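Local coordinates for protein mitomycin biosynthesis 6-O-methyltransferase (Streptomyces lavendulae, PDB 3GWZ) that transfers the methyl group of S-adenosyl-L-methionine to the 6-hydroxyl of demethylated mitomycins A and B, completing their quinone methoxy group, at residues 66-71 against 110-115; 72-77 against 87-92; 203-208 against 226-231; 207-212 against 270-275; 277-282 against 331-336. All coordinates share one frame; numbering follows the deposited sequence.

How the contacts relate
Contacts 1 and 2 lie in the dimerisation domain and touch each other; contacts 3, 4 and 5 lie in the methyltransferase domain. Contact 2 is nested within the loop closed by contact 1, and their strands 109-111 and 72-73 are neighbours in one small sheet. Both pairings lack direct hydrogen bonds: contact 1 is partly buried and bridged by water, contact 2 is buried and mostly apolar. Contacts 3 and 4 share strand 205-209, which is bonded along both edges. Contact 3 reaches the surface at one end, whereas contact 4 is buried and meets the cofactor product. Contact 5, also buried, is mostly polar and holds the histidine inferred to be the catalytic base.

Contact 1: 66-71 against 110-115; sequences LLQEGP and FAQNAL
Leu67 turns its side chain onto the backbone of Phe110, Ala111 and Gln112. The contact belongs to the O-methyltransferase dimerisation domain, where the loop after helix 32-61 packs against the end of strand 109-111. The two methyls of Leu67 divide the work. CD2 meets Phe110 O at 3.6 Å, and CD1 lies 3.9 Å from the carbonyl carbon C of Ala111. The CG of Leu67 is anti to its own carbonyl carbon (chi1 -70°), which sends both methyls along this strand end.

Gln112 bends at chi2 (79°), which brings its amide NE2 to 4.0 Å from Leu67 CB. The side chains of Gln68 and Gln112 run side by side and point the same way, with their amide planes 57° apart. They do not bond to each other: Gln112 uses NE2 on Pro64 O and OE1 on Ser116 OG, while Gln68 NE2 turns to Glu65 O. These outside bonds fix the rotation of the Gln112 amide.

At the other end Pro71 lies beside the strand. Its CB is 4.2 Å from Ala111 CB. No direct hydrogen bond joins the segments. A water takes that place: it donates to Leu67 O at 3.0 Å and accepts from Gln112 N at 2.8 Å.

Contact 2: 72-77 against 87-92; sequences RTATAL and TLRRLL
Leu88 starts the contact by laying its CD2 methyl against Leu77: Leu88 CD2 is 3.7 Å from Leu77 C and 3.9 Å from Leu77 CB. Its CG is anti to the backbone N (chi1 -173°), which carries this methyl towards the other helix. Arg89 follows. Its chain bends at chi3 (-64°) and passes alongside Ala74, whose CB is 3.8 Å from Arg89 NE. Thr75 OG1 lies off the edge of the guanidinium, near its plane, 3.6 Å from Arg89 NH2. Both polar ends have other partners: Arg89 NH2 forms salt bridges with Asp108 and Glu85, and Thr75 OG1 is hydrogen-bonded to Glu85.

This is helix-on-helix packing within the dimerisation domain, between the start of helix 74-81 and helix 85-97. Thr73 is the N-cap of helix 74-81, and its OG1 accepts from Ala76 N at 2.9 Å. Arg90 and Leu91 point elsewhere, to Asp322 and Leu323 of a second subunit. One turn after Leu88, Leu92 reaches back, and its CD1 meets Leu77 CD1 at 3.7 Å.

Contact 3: 203-208 against 226-231; sequences AATAVD and GLRGTL
Ala206 and Val207 pair with Gly229 and Thr230 in the closely bonded part of two parallel strands. Ala206 is gripped on both backbone polar atoms: its N donates to Arg228 O, and its O accepts from Thr230 N, each at 2.9 Å. A water also links Ala206 O and Thr230 OG1. Asp208 N continues the ladder to Thr230 O. On one face Ala206 CB meets Leu227 CD2 at 4.0 Å. On the other Val207 and Thr230 lie side by side, Val207 CG2 4.0 Å from Thr230 CB.

The start of the strands is more open to solvent, though still bonded: Arg228 N donates to Ala204 O at 3.0 Å. Thr205 CG2 lies close over the centre of the Arg228 guanidinium, 3.3 Å from CZ. With chi1 at 85°, the extended Arg228 chain brings its guanidinium face against this methyl.

The pair belongs to the Rossmann-like beta-alpha-beta unit of class I methyltransferases. Helix 215-223 connects the strands and packs on Leu227, while strands 271-275 and 254-258 flank the pair.

Contact 4: 207-212 against 270-275; sequences VDIGGG and DVYLIK. With SAH (S-adenosyl-L-homocysteine), chain G.
The cofactor end of the Rossmann-like sheet is formed here, where strand 205-209 runs into a glycine-rich loop beside strand 271-275. Val207 N donates to Val271 O, Leu273 N to Val207 O, and Ile209 N to Leu273 O at 2.8 Å and 171°. Val207 CB lies against the Tyr272 ring, 3.7 Å from CD1. Ile209 CD1 reaches the same ring atom at 4.1 Å, and Ile209 CG2 is 4.2 Å from Ile274 CD1.

The loop Gly210-Gly212 is the glycine-rich motif of class I methyltransferases. Positive phi angles favour glycine at Gly210 and Gly212. The amino N of S-adenosyl-L-homocysteine donates to Gly210 O at 2.7 Å and to Lys275 O at 2.8 Å. The Lys275 chain bends at chi3 and chi4 (80° and 70°), bringing NZ back to the ligand carboxylate OXT at 2.7 Å. NZ also forms a salt bridge with Glu190 and a hydrogen bond with Ser187. A water accepts from Lys275 N at 2.8 Å and hydrogen-bonds to Asp208 OD1 and Ile209 O.

Contact 5: 277-282 against 331-336; sequences VLHDWD and GAERSE
His279, Arg334 and Gly331 carry this contact, which lies at the active site of the methyltransferase domain. His279 is the inferred proton acceptor. A chi1 of 72° tucks the ring back over its own backbone, beside the Glu333 side chain. ND1 donates to Glu333 OE1 at 2.9 Å. The oxygen lies in the ring plane, but the ring and carboxylate planes are 54° apart, and the N-H meets OE1 on its syn side, 34° out of the carboxylate plane. Glu333 OE2 is held by Asn308, a substrate-binding residue.

Arg334 reaches over extended, and the edge of its guanidinium meets backbone carbonyls. Trp281 O lies near the guanidinium plane and accepts from NH2 at 2.7 Å. NH1 donates to Leu278 O at 3.1 Å, from above that carbonyl plane, while Trp281 N reaches the same oxygen from the opposite face. Asp283 gives NH2 a salt bridge.

Gly331 lies so close to His279 O, with CA 3.2 Å away, that a CB would clash. Ala332 N bonds to the same oxygen at 3.0 Å.

The ND1 bond fixes the rotation of the His279 ring, which would orient NE2, the nitrogen not bonded to Glu333, in line with the inferred proton-acceptor role of His279.

Contact 1: 66-71 against 110-115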
# COMPACT_ATOMS: atom_id res chain seq x y z
N LEU A 66 -5.46 -4.78 -6.29
CA LEU A 66 -6.87 -4.38 -6.42
C LEU A 66 -7.79 -5.18 -5.50
O LEU A 66 -8.99 -4.90 -5.43
CB LEU A 66 -7.32 -4.53 -7.88
CG LEU A 66 -6.67 -3.58 -8.88
CD1 LEU A 66 -7.02 -3.96 -10.31
CD2 LEU A 66 -7.08 -2.13 -8.60
N LEU A 67 -7.24 -6.16 -4.80
CA LEU A 67 -8.06 -7.02 -3.96
C LEU A 67 -7.80 -6.80 -2.47
O LEU A 67 -8.14 -7.65 -1.65
CB LEU A 67 -7.83 -8.49 -4.32
CG LEU A 67 -8.41 -8.93 -5.67
CD1 LEU A 67 -8.02 -10.37 -5.99
CD2 LEU A 67 -9.93 -8.77 -5.69
N GLN A 68 -7.21 -5.66 -2.12
CA GLN A 68 -6.83 -5.42 -0.72
C GLN A 68 -7.99 -4.90 0.13
O GLN A 68 -7.88 -4.83 1.35
CB GLN A 68 -5.65 -4.45 -0.62
CG GLN A 68 -4.47 -4.80 -1.51
CD GLN A 68 -3.34 -3.80 -1.36
OE1 GLN A 68 -2.57 -3.86 -0.39
NE2 GLN A 68 -3.22 -2.88 -2.31
N GLU A 69 -9.08 -4.53 -0.52
CA GLU A 69 -10.24 -4.01 0.19
C GLU A 69 -11.48 -4.85 -0.10
O GLU A 69 -12.54 -4.31 -0.45
CB GLU A 69 -10.48 -2.54 -0.17
CG GLU A 69 -9.36 -1.61 0.30
CD GLU A 69 -9.51 -0.18 -0.21
OE1 GLU A 69 -10.57 0.15 -0.77
OE2 GLU A 69 -8.55 0.61 -0.04
N GLY A 70 -11.35 -6.16 0.04
CA GLY A 70 -12.46 -7.08 -0.18
C GLY A 70 -12.53 -7.62 -1.59
O GLY A 70 -11.76 -7.20 -2.46
N PRO A 71 -13.47 -8.55 -1.85
CA PRO A 71 -13.57 -9.23 -3.14
C PRO A 71 -14.03 -8.28 -4.24
O PRO A 71 -14.70 -7.29 -3.94
CB PRO A 71 -14.64 -10.31 -2.90
CG PRO A 71 -15.00 -10.24 -1.44
CD PRO A 71 -14.59 -8.88 -0.96
N PHE A 110 -13.97 -12.61 -6.87
CA PHE A 110 -12.70 -13.21 -6.52
C PHE A 110 -12.10 -12.46 -5.34
O PHE A 110 -12.39 -11.28 -5.15
CB PHE A 110 -11.75 -13.18 -7.72
CG PHE A 110 -12.19 -14.07 -8.84
CD1 PHE A 110 -11.71 -15.36 -8.94
CD2 PHE A 110 -13.10 -13.62 -9.78
CE1 PHE A 110 -12.11 -16.19 -9.98
CE2 PHE A 110 -13.51 -14.44 -10.81
CZ PHE A 110 -13.01 -15.73 -10.90
N ALA A 111 -11.28 -13.14 -4.55
CA ALA A 111 -10.72 -12.54 -3.33
C ALA A 111 -9.24 -12.85 -3.17
O ALA A 111 -8.73 -13.82 -3.71
CB ALA A 111 -11.48 -13.03 -2.10
N GLN A 112 -8.56 -12.00 -2.41
CA GLN A 112 -7.20 -12.26 -1.99
C GLN A 112 -7.17 -13.53 -1.16
O GLN A 112 -8.10 -13.78 -0.40
CB GLN A 112 -6.70 -11.12 -1.11
CG GLN A 112 -5.20 -10.95 -1.09
CD GLN A 112 -4.72 -10.22 -2.32
OE1 GLN A 112 -4.54 -10.82 -3.38
NE2 GLN A 112 -4.52 -8.92 -2.19
N ASN A 113 -6.12 -14.32 -1.30
CA ASN A 113 -5.82 -15.37 -0.32
C ASN A 113 -4.35 -15.35 0.08
O ASN A 113 -3.61 -14.45 -0.33
CB ASN A 113 -6.26 -16.76 -0.79
CG ASN A 113 -5.48 -17.27 -2.00
OD1 ASN A 113 -4.54 -16.63 -2.49
ND2 ASN A 113 -5.87 -18.44 -2.48
N ALA A 114 -3.94 -16.34 0.87
CA ALA A 114 -2.58 -16.40 1.40
C ALA A 114 -1.53 -16.38 0.30
O ALA A 114 -0.50 -15.70 0.41
CB ALA A 114 -2.40 -17.65 2.26
N LEU A 115 -1.78 -17.12 -0.77
CA LEU A 115 -0.83 -17.17 -1.88
C LEU A 115 -0.82 -15.88 -2.69
O LEU A 115 0.24 -15.36 -3.01
CB LEU A 115 -1.07 -18.38 -2.78
CG LEU A 115 -0.84 -19.75 -2.13
CD1 LEU A 115 -0.78 -20.82 -3.21
CD2 LEU A 115 0.44 -19.76 -1.30
O HOH W 1 -10.16 -9.88 -1.42

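Contact 2: 72-77 against 87-92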
# COMPACT_ATOMS: atom_id res chain seq x y z
N ARG A 72 -13.65 -8.57 -5.48
CA ARG A 72 -14.09 -7.79 -6.63
C ARG A 72 -14.46 -8.73 -7.76
O ARG A 72 -13.95 -9.85 -7.83
CB ARG A 72 -12.99 -6.84 -7.10
CG ARG A 72 -12.44 -5.92 -6.01
CD ARG A 72 -13.30 -4.68 -5.80
NE ARG A 72 -12.90 -4.00 -4.57
CZ ARG A 72 -13.56 -2.98 -4.02
NH1 ARG A 72 -14.66 -2.51 -4.59
NH2 ARG A 72 -13.10 -2.44 -2.90
N THR A 73 -15.33 -8.28 -8.65
CA THR A 73 -15.74 -9.10 -9.78
C THR A 73 -14.68 -9.08 -10.88
O THR A 73 -13.89 -8.14 -11.00
CB THR A 73 -17.07 -8.60 -10.37
OG1 THR A 73 -16.87 -7.32 -10.98
CG2 THR A 73 -18.16 -8.50 -9.29
N ALA A 74 -14.67 -10.14 -11.68
CA ALA A 74 -13.81 -10.18 -12.86
C ALA A 74 -14.10 -8.97 -13.74
O ALA A 74 -13.19 -8.38 -14.31
CB ALA A 74 -14.03 -11.48 -13.64
N THR A 75 -15.38 -8.60 -13.85
CA THR A 75 -15.76 -7.41 -14.61
C THR A 75 -15.02 -6.17 -14.11
O THR A 75 -14.39 -5.46 -14.89
CB THR A 75 -17.28 -7.13 -14.52
OG1 THR A 75 -18.00 -8.26 -15.03
CG2 THR A 75 -17.65 -5.89 -15.33
N ALA A 76 -15.09 -5.94 -12.80
CA ALA A 76 -14.49 -4.75 -12.20
C ALA A 76 -12.96 -4.79 -12.29
O ALA A 76 -12.32 -3.78 -12.60
CB ALA A 76 -14.92 -4.61 -10.76
N LEU A 77 -12.38 -5.95 -12.02
CA LEU A 77 -10.94 -6.12 -12.14
C LEU A 77 -10.47 -5.89 -13.58
O LEU A 77 -9.42 -5.29 -13.81
CB LEU A 77 -10.51 -7.50 -11.64
CG LEU A 77 -10.71 -7.76 -10.15
CD1 LEU A 77 -10.49 -9.24 -9.84
CD2 LEU A 77 -9.78 -6.88 -9.30
N THR A 87 -11.42 -12.97 -20.83
CA THR A 87 -10.09 -13.60 -20.70
C THR A 87 -9.51 -13.48 -19.28
O THR A 87 -8.91 -14.42 -18.77
CB THR A 87 -9.08 -13.07 -21.74
OG1 THR A 87 -9.67 -13.12 -23.05
CG2 THR A 87 -7.81 -13.92 -21.75
N LEU A 88 -9.71 -12.33 -18.64
CA LEU A 88 -9.28 -12.17 -17.26
C LEU A 88 -10.03 -13.16 -16.37
O LEU A 88 -9.45 -13.73 -15.45
CB LEU A 88 -9.51 -10.73 -16.78
CG LEU A 88 -8.93 -10.45 -15.39
CD1 LEU A 88 -7.43 -10.76 -15.39
CD2 LEU A 88 -9.18 -9.02 -14.97
N ARG A 89 -11.31 -13.36 -16.65
CA ARG A 89 -12.11 -14.35 -15.92
C ARG A 89 -11.53 -15.77 -16.08
O ARG A 89 -11.42 -16.50 -15.10
CB ARG A 89 -13.58 -14.31 -16.37
CG ARG A 89 -14.48 -15.28 -15.59
CD ARG A 89 -15.96 -15.10 -15.94
NE ARG A 89 -16.42 -13.77 -15.53
CZ ARG A 89 -16.74 -12.81 -16.39
NH1 ARG A 89 -16.68 -13.04 -17.69
NH2 ARG A 89 -17.14 -11.63 -15.94
N ARG A 90 -11.18 -16.16 -17.30
CA ARG A 90 -10.52 -17.44 -17.53
C ARG A 90 -9.23 -17.51 -16.71
O ARG A 90 -8.96 -18.51 -16.03
CB ARG A 90 -10.22 -17.65 -19.02
CG ARG A 90 -11.48 -17.83 -19.89
CD ARG A 90 -11.19 -17.54 -21.36
NE ARG A 90 -10.43 -18.62 -22.00
CZ ARG A 90 -10.19 -18.69 -23.31
NH1 ARG A 90 -10.66 -17.75 -24.12
NH2 ARG A 90 -9.50 -19.71 -23.81
N LEU A 91 -8.43 -16.45 -16.77
CA LEU A 91 -7.15 -16.44 -16.04
C LEU A 91 -7.36 -16.58 -14.54
O LEU A 91 -6.67 -17.35 -13.88
CB LEU A 91 -6.36 -15.16 -16.31
CG LEU A 91 -4.90 -15.23 -15.84
CD1 LEU A 91 -4.05 -15.91 -16.90
CD2 LEU A 91 -4.34 -13.84 -15.54
N LEU A 92 -8.30 -15.82 -14.00
CA LEU A 92 -8.57 -15.86 -12.57
C LEU A 92 -9.14 -17.21 -12.11
O LEU A 92 -8.79 -17.69 -11.04
CB LEU A 92 -9.49 -14.70 -12.17
CG LEU A 92 -8.85 -13.31 -12.25
CD1 LEU A 92 -9.86 -12.20 -12.02
CD2 LEU A 92 -7.70 -13.19 -11.25

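Contact 3: 203-208 against 226-231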
# COMPACT_ATOMS: atom_id res chain seq x y z
N ALA A 203 37.41 -3.89 12.65
CA ALA A 203 37.66 -3.18 11.40
C ALA A 203 37.34 -1.70 11.52
O ALA A 203 36.33 -1.32 12.10
CB ALA A 203 36.86 -3.81 10.26
N ALA A 204 38.22 -0.87 10.96
CA ALA A 204 37.94 0.55 10.85
C ALA A 204 37.31 0.89 9.50
O ALA A 204 36.47 1.79 9.41
CB ALA A 204 39.21 1.37 11.07
N THR A 205 37.70 0.17 8.45
CA THR A 205 37.19 0.43 7.11
C THR A 205 36.71 -0.83 6.42
O THR A 205 37.32 -1.89 6.56
CB THR A 205 38.25 1.06 6.20
OG1 THR A 205 39.40 0.21 6.19
CG2 THR A 205 38.64 2.47 6.69
N ALA A 206 35.63 -0.70 5.65
CA ALA A 206 35.07 -1.81 4.88
C ALA A 206 34.76 -1.35 3.45
O ALA A 206 34.41 -0.19 3.21
CB ALA A 206 33.81 -2.31 5.54
N VAL A 207 34.92 -2.25 2.49
CA VAL A 207 34.57 -1.94 1.11
C VAL A 207 33.65 -3.03 0.56
O VAL A 207 33.98 -4.22 0.62
CB VAL A 207 35.82 -1.86 0.23
CG1 VAL A 207 35.42 -1.74 -1.23
CG2 VAL A 207 36.71 -0.68 0.65
N ASP A 208 32.48 -2.63 0.06
CA ASP A 208 31.58 -3.61 -0.56
C ASP A 208 31.68 -3.53 -2.07
O ASP A 208 31.28 -2.54 -2.70
CB ASP A 208 30.12 -3.40 -0.14
CG ASP A 208 29.25 -4.62 -0.48
OD1 ASP A 208 29.78 -5.58 -1.06
OD2 ASP A 208 28.04 -4.61 -0.16
N GLY A 226 31.57 2.21 14.77
CA GLY A 226 32.89 2.79 14.51
C GLY A 226 33.37 2.59 13.08
O GLY A 226 34.37 3.17 12.65
N LEU A 227 32.65 1.78 12.33
CA LEU A 227 33.08 1.40 10.98
C LEU A 227 32.76 2.47 9.94
O LEU A 227 31.75 3.16 10.04
CB LEU A 227 32.39 0.08 10.59
CG LEU A 227 32.86 -0.59 9.30
CD1 LEU A 227 34.31 -1.03 9.41
CD2 LEU A 227 31.96 -1.78 8.99
N ARG A 228 33.63 2.62 8.95
CA ARG A 228 33.29 3.43 7.79
C ARG A 228 33.44 2.60 6.53
O ARG A 228 34.21 1.64 6.50
CB ARG A 228 34.11 4.72 7.72
CG ARG A 228 35.46 4.59 7.07
CD ARG A 228 36.06 5.97 6.83
NE ARG A 228 37.41 5.90 6.29
CZ ARG A 228 38.50 5.78 7.03
NH1 ARG A 228 38.40 5.71 8.36
NH2 ARG A 228 39.70 5.71 6.46
N GLY A 229 32.71 2.96 5.49
CA GLY A 229 32.64 2.09 4.33
C GLY A 229 32.75 2.78 2.99
O GLY A 229 32.66 4.00 2.90
N THR A 230 32.97 1.97 1.96
CA THR A 230 32.93 2.45 0.59
C THR A 230 32.12 1.45 -0.21
O THR A 230 32.35 0.25 -0.12
CB THR A 230 34.34 2.53 -0.03
OG1 THR A 230 35.15 3.40 0.76
CG2 THR A 230 34.27 3.06 -1.45
N LEU A 231 31.15 1.95 -0.96
CA LEU A 231 30.37 1.09 -1.84
C LEU A 231 30.78 1.30 -3.29
O LEU A 231 30.64 2.41 -3.81
CB LEU A 231 28.88 1.39 -1.68
CG LEU A 231 28.11 0.39 -2.55
CD1 LEU A 231 27.10 -0.35 -1.72
CD2 LEU A 231 27.50 1.09 -3.74
O HOH W 2 36.07 2.33 3.10

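Contact 4: 207-212 against 270-275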
# COMPACT_ATOMS: atom_id res chain seq x y z
N VAL A 207 34.92 -2.25 2.49
CA VAL A 207 34.57 -1.94 1.11
C VAL A 207 33.65 -3.03 0.56
O VAL A 207 33.98 -4.22 0.62
CB VAL A 207 35.82 -1.86 0.23
CG1 VAL A 207 35.42 -1.74 -1.23
CG2 VAL A 207 36.71 -0.68 0.65
N ASP A 208 32.48 -2.63 0.06
CA ASP A 208 31.58 -3.61 -0.56
C ASP A 208 31.68 -3.53 -2.07
O ASP A 208 31.28 -2.54 -2.70
CB ASP A 208 30.12 -3.40 -0.14
CG ASP A 208 29.25 -4.62 -0.48
OD1 ASP A 208 29.78 -5.58 -1.06
OD2 ASP A 208 28.04 -4.61 -0.16
N ILE A 209 32.21 -4.60 -2.65
CA ILE A 209 32.49 -4.65 -4.07
C ILE A 209 31.28 -5.16 -4.84
O ILE A 209 30.85 -6.29 -4.64
CB ILE A 209 33.67 -5.59 -4.34
CG1 ILE A 209 34.87 -5.19 -3.49
CG2 ILE A 209 34.01 -5.61 -5.83
CD1 ILE A 209 35.85 -6.32 -3.26
N GLY A 210 30.74 -4.33 -5.74
CA GLY A 210 29.51 -4.69 -6.45
C GLY A 210 28.36 -4.83 -5.46
O GLY A 210 27.57 -5.78 -5.53
N GLY A 211 28.25 -3.86 -4.56
CA GLY A 211 27.34 -3.93 -3.43
C GLY A 211 25.87 -3.63 -3.70
O GLY A 211 25.09 -3.47 -2.75
N GLY A 212 25.48 -3.55 -4.97
CA GLY A 212 24.08 -3.32 -5.33
C GLY A 212 23.53 -2.01 -4.79
O GLY A 212 24.18 -0.97 -4.91
N ASP A 270 40.33 -2.58 5.73
CA ASP A 270 40.41 -3.70 6.66
C ASP A 270 39.59 -4.92 6.21
O ASP A 270 40.02 -6.07 6.37
CB ASP A 270 39.94 -3.27 8.05
CG ASP A 270 40.88 -2.26 8.69
OD1 ASP A 270 42.09 -2.31 8.42
OD2 ASP A 270 40.39 -1.41 9.48
N VAL A 271 38.41 -4.68 5.67
CA VAL A 271 37.58 -5.79 5.24
C VAL A 271 36.94 -5.49 3.89
O VAL A 271 36.41 -4.40 3.66
CB VAL A 271 36.52 -6.17 6.31
CG1 VAL A 271 35.61 -4.98 6.61
CG2 VAL A 271 35.70 -7.39 5.86
N TYR A 272 37.04 -6.46 2.98
CA TYR A 272 36.36 -6.36 1.69
C TYR A 272 35.20 -7.34 1.68
O TYR A 272 35.32 -8.46 2.20
CB TYR A 272 37.34 -6.67 0.56
CG TYR A 272 38.40 -5.60 0.42
CD1 TYR A 272 38.25 -4.56 -0.48
CD2 TYR A 272 39.54 -5.61 1.22
CE1 TYR A 272 39.19 -3.56 -0.60
CE2 TYR A 272 40.50 -4.62 1.11
CZ TYR A 272 40.33 -3.60 0.21
OH TYR A 272 41.28 -2.61 0.09
N LEU A 273 34.09 -6.93 1.09
CA LEU A 273 32.92 -7.80 1.02
C LEU A 273 32.52 -7.93 -0.44
O LEU A 273 32.58 -6.97 -1.19
CB LEU A 273 31.76 -7.24 1.84
CG LEU A 273 31.95 -7.15 3.36
CD1 LEU A 273 32.77 -5.93 3.71
CD2 LEU A 273 30.60 -7.07 4.05
N ILE A 274 32.12 -9.14 -0.84
CA ILE A 274 31.68 -9.38 -2.21
C ILE A 274 30.57 -10.45 -2.18
O ILE A 274 30.83 -11.63 -1.99
CB ILE A 274 32.86 -9.75 -3.13
CG1 ILE A 274 32.42 -9.81 -4.60
CG2 ILE A 274 33.53 -11.06 -2.71
CD1 ILE A 274 33.61 -9.75 -5.58
N LYS A 275 29.33 -10.00 -2.31
CA LYS A 275 28.18 -10.86 -2.08
C LYS A 275 27.38 -11.02 -3.36
O LYS A 275 26.97 -10.02 -3.95
CB LYS A 275 27.28 -10.25 -0.98
CG LYS A 275 25.98 -11.00 -0.73
CD LYS A 275 25.31 -10.59 0.59
CE LYS A 275 24.54 -9.27 0.47
NZ LYS A 275 23.30 -9.39 -0.35
N SAH G . 26.08 -7.32 -3.83
CA SAH G . 24.66 -7.00 -4.19
CB SAH G . 24.35 -7.13 -5.69
CG SAH G . 24.58 -8.52 -6.32
SD SAH G . 24.06 -8.57 -8.03
C SAH G . 23.74 -7.88 -3.40
O SAH G . 22.54 -7.59 -3.30
OXT SAH G . 24.16 -8.91 -2.84
C5' SAH G . 25.63 -8.31 -8.84
C4' SAH G . 26.03 -6.83 -8.95
O4' SAH G . 27.27 -6.64 -9.67
C3' SAH G . 25.03 -5.89 -9.64
O3' SAH G . 24.53 -4.95 -8.67
C2' SAH G . 25.81 -5.16 -10.72
O2' SAH G . 25.53 -3.75 -10.79
C1' SAH G . 27.24 -5.32 -10.26
N9 SAH G . 28.25 -5.30 -11.35
C8 SAH G . 28.23 -6.03 -12.48
N7 SAH G . 29.33 -5.79 -13.23
C5 SAH G . 30.09 -4.90 -12.55
C6 SAH G . 31.38 -4.22 -12.75
N6 SAH G . 32.08 -4.48 -13.88
N1 SAH G . 31.82 -3.35 -11.80
C2 SAH G . 31.10 -3.11 -10.69
N3 SAH G . 29.91 -3.69 -10.43
C4 SAH G . 29.37 -4.58 -11.31
O HOH W 3 28.90 -7.33 -2.92

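Contact 5: 277-282 against 331-336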
# COMPACT_ATOMS: atom_id res chain seq x y z
N VAL A 277 28.26 -11.79 -6.26
CA VAL A 277 28.90 -11.21 -7.42
C VAL A 277 29.66 -12.28 -8.17
O VAL A 277 29.46 -12.47 -9.37
CB VAL A 277 29.83 -10.02 -7.05
CG1 VAL A 277 30.79 -9.69 -8.21
CG2 VAL A 277 28.99 -8.80 -6.68
N LEU A 278 30.52 -13.02 -7.47
CA LEU A 278 31.40 -13.96 -8.15
C LEU A 278 30.62 -15.03 -8.89
O LEU A 278 31.08 -15.53 -9.91
CB LEU A 278 32.40 -14.59 -7.18
CG LEU A 278 33.35 -13.57 -6.55
CD1 LEU A 278 34.34 -14.26 -5.63
CD2 LEU A 278 34.09 -12.77 -7.64
N HIS A 279 29.44 -15.38 -8.40
CA HIS A 279 28.66 -16.42 -9.08
C HIS A 279 28.07 -15.96 -10.42
O HIS A 279 27.53 -16.78 -11.18
CB HIS A 279 27.62 -17.06 -8.14
CG HIS A 279 26.46 -16.18 -7.81
ND1 HIS A 279 25.39 -16.62 -7.07
CD2 HIS A 279 26.18 -14.89 -8.14
CE1 HIS A 279 24.50 -15.65 -6.94
NE2 HIS A 279 24.96 -14.59 -7.58
N ASP A 280 28.21 -14.68 -10.73
CA ASP A 280 27.83 -14.16 -12.05
C ASP A 280 28.88 -14.43 -13.11
O ASP A 280 28.60 -14.28 -14.30
CB ASP A 280 27.62 -12.65 -12.01
CG ASP A 280 26.49 -12.25 -11.10
OD1 ASP A 280 25.61 -13.09 -10.82
OD2 ASP A 280 26.48 -11.08 -10.67
N TRP A 281 30.09 -14.82 -12.69
CA TRP A 281 31.26 -14.80 -13.58
C TRP A 281 31.92 -16.17 -13.79
O TRP A 281 31.92 -17.01 -12.88
CB TRP A 281 32.29 -13.78 -13.07
CG TRP A 281 31.70 -12.40 -12.94
CD1 TRP A 281 31.24 -11.79 -11.80
CD2 TRP A 281 31.46 -11.47 -14.01
NE1 TRP A 281 30.74 -10.54 -12.09
CE2 TRP A 281 30.86 -10.32 -13.44
CE3 TRP A 281 31.69 -11.50 -15.39
CZ2 TRP A 281 30.50 -9.22 -14.21
CZ3 TRP A 281 31.34 -10.41 -16.14
CH2 TRP A 281 30.75 -9.28 -15.56
N ASP A 282 32.51 -16.39 -14.96
CA ASP A 282 33.25 -17.63 -15.20
C ASP A 282 34.60 -17.60 -14.47
O ASP A 282 34.96 -16.59 -13.86
CB ASP A 282 33.42 -17.94 -16.70
CG ASP A 282 34.30 -16.93 -17.44
OD1 ASP A 282 35.11 -16.23 -16.80
OD2 ASP A 282 34.16 -16.84 -18.68
N GLY A 331 26.67 -17.39 -15.53
CA GLY A 331 27.27 -17.70 -14.25
C GLY A 331 27.00 -19.12 -13.79
O GLY A 331 26.48 -19.94 -14.53
N ALA A 332 27.36 -19.40 -12.53
CA ALA A 332 27.24 -20.73 -11.96
C ALA A 332 27.56 -20.64 -10.47
O ALA A 332 28.41 -19.86 -10.07
CB ALA A 332 28.22 -21.69 -12.63
N GLU A 333 26.87 -21.45 -9.68
CA GLU A 333 27.20 -21.58 -8.26
C GLU A 333 28.39 -22.51 -8.16
O GLU A 333 28.59 -23.37 -9.02
CB GLU A 333 26.02 -22.15 -7.47
CG GLU A 333 24.70 -21.40 -7.66
CD GLU A 333 24.67 -20.03 -6.98
OE1 GLU A 333 25.75 -19.49 -6.65
OE2 GLU A 333 23.55 -19.49 -6.78
N ARG A 334 29.17 -22.34 -7.10
CA ARG A 334 30.38 -23.12 -6.89
C ARG A 334 30.39 -23.74 -5.49
O ARG A 334 29.72 -23.26 -4.58
CB ARG A 334 31.62 -22.23 -7.06
CG ARG A 334 31.96 -21.89 -8.52
CD ARG A 334 33.05 -20.82 -8.55
NE ARG A 334 33.40 -20.42 -9.90
CZ ARG A 334 32.95 -19.32 -10.50
NH1 ARG A 334 32.12 -18.49 -9.86
NH2 ARG A 334 33.34 -19.04 -11.74
N SER A 335 31.15 -24.83 -5.34
CA SER A 335 31.43 -25.41 -4.03
C SER A 335 32.57 -24.63 -3.39
O SER A 335 33.26 -23.86 -4.06
CB SER A 335 31.85 -26.88 -4.18
OG SER A 335 33.16 -26.97 -4.71
N GLU A 336 32.79 -24.82 -2.09
CA GLU A 336 33.90 -24.15 -1.43
C GLU A 336 35.25 -24.54 -2.05
O GLU A 336 36.12 -23.70 -2.20
CB GLU A 336 33.90 -24.42 0.08
CG GLU A 336 34.95 -23.63 0.84
CD GLU A 336 34.88 -23.83 2.35
OE1 GLU A 336 33.76 -23.87 2.90
OE2 GLU A 336 35.95 -23.94 2.98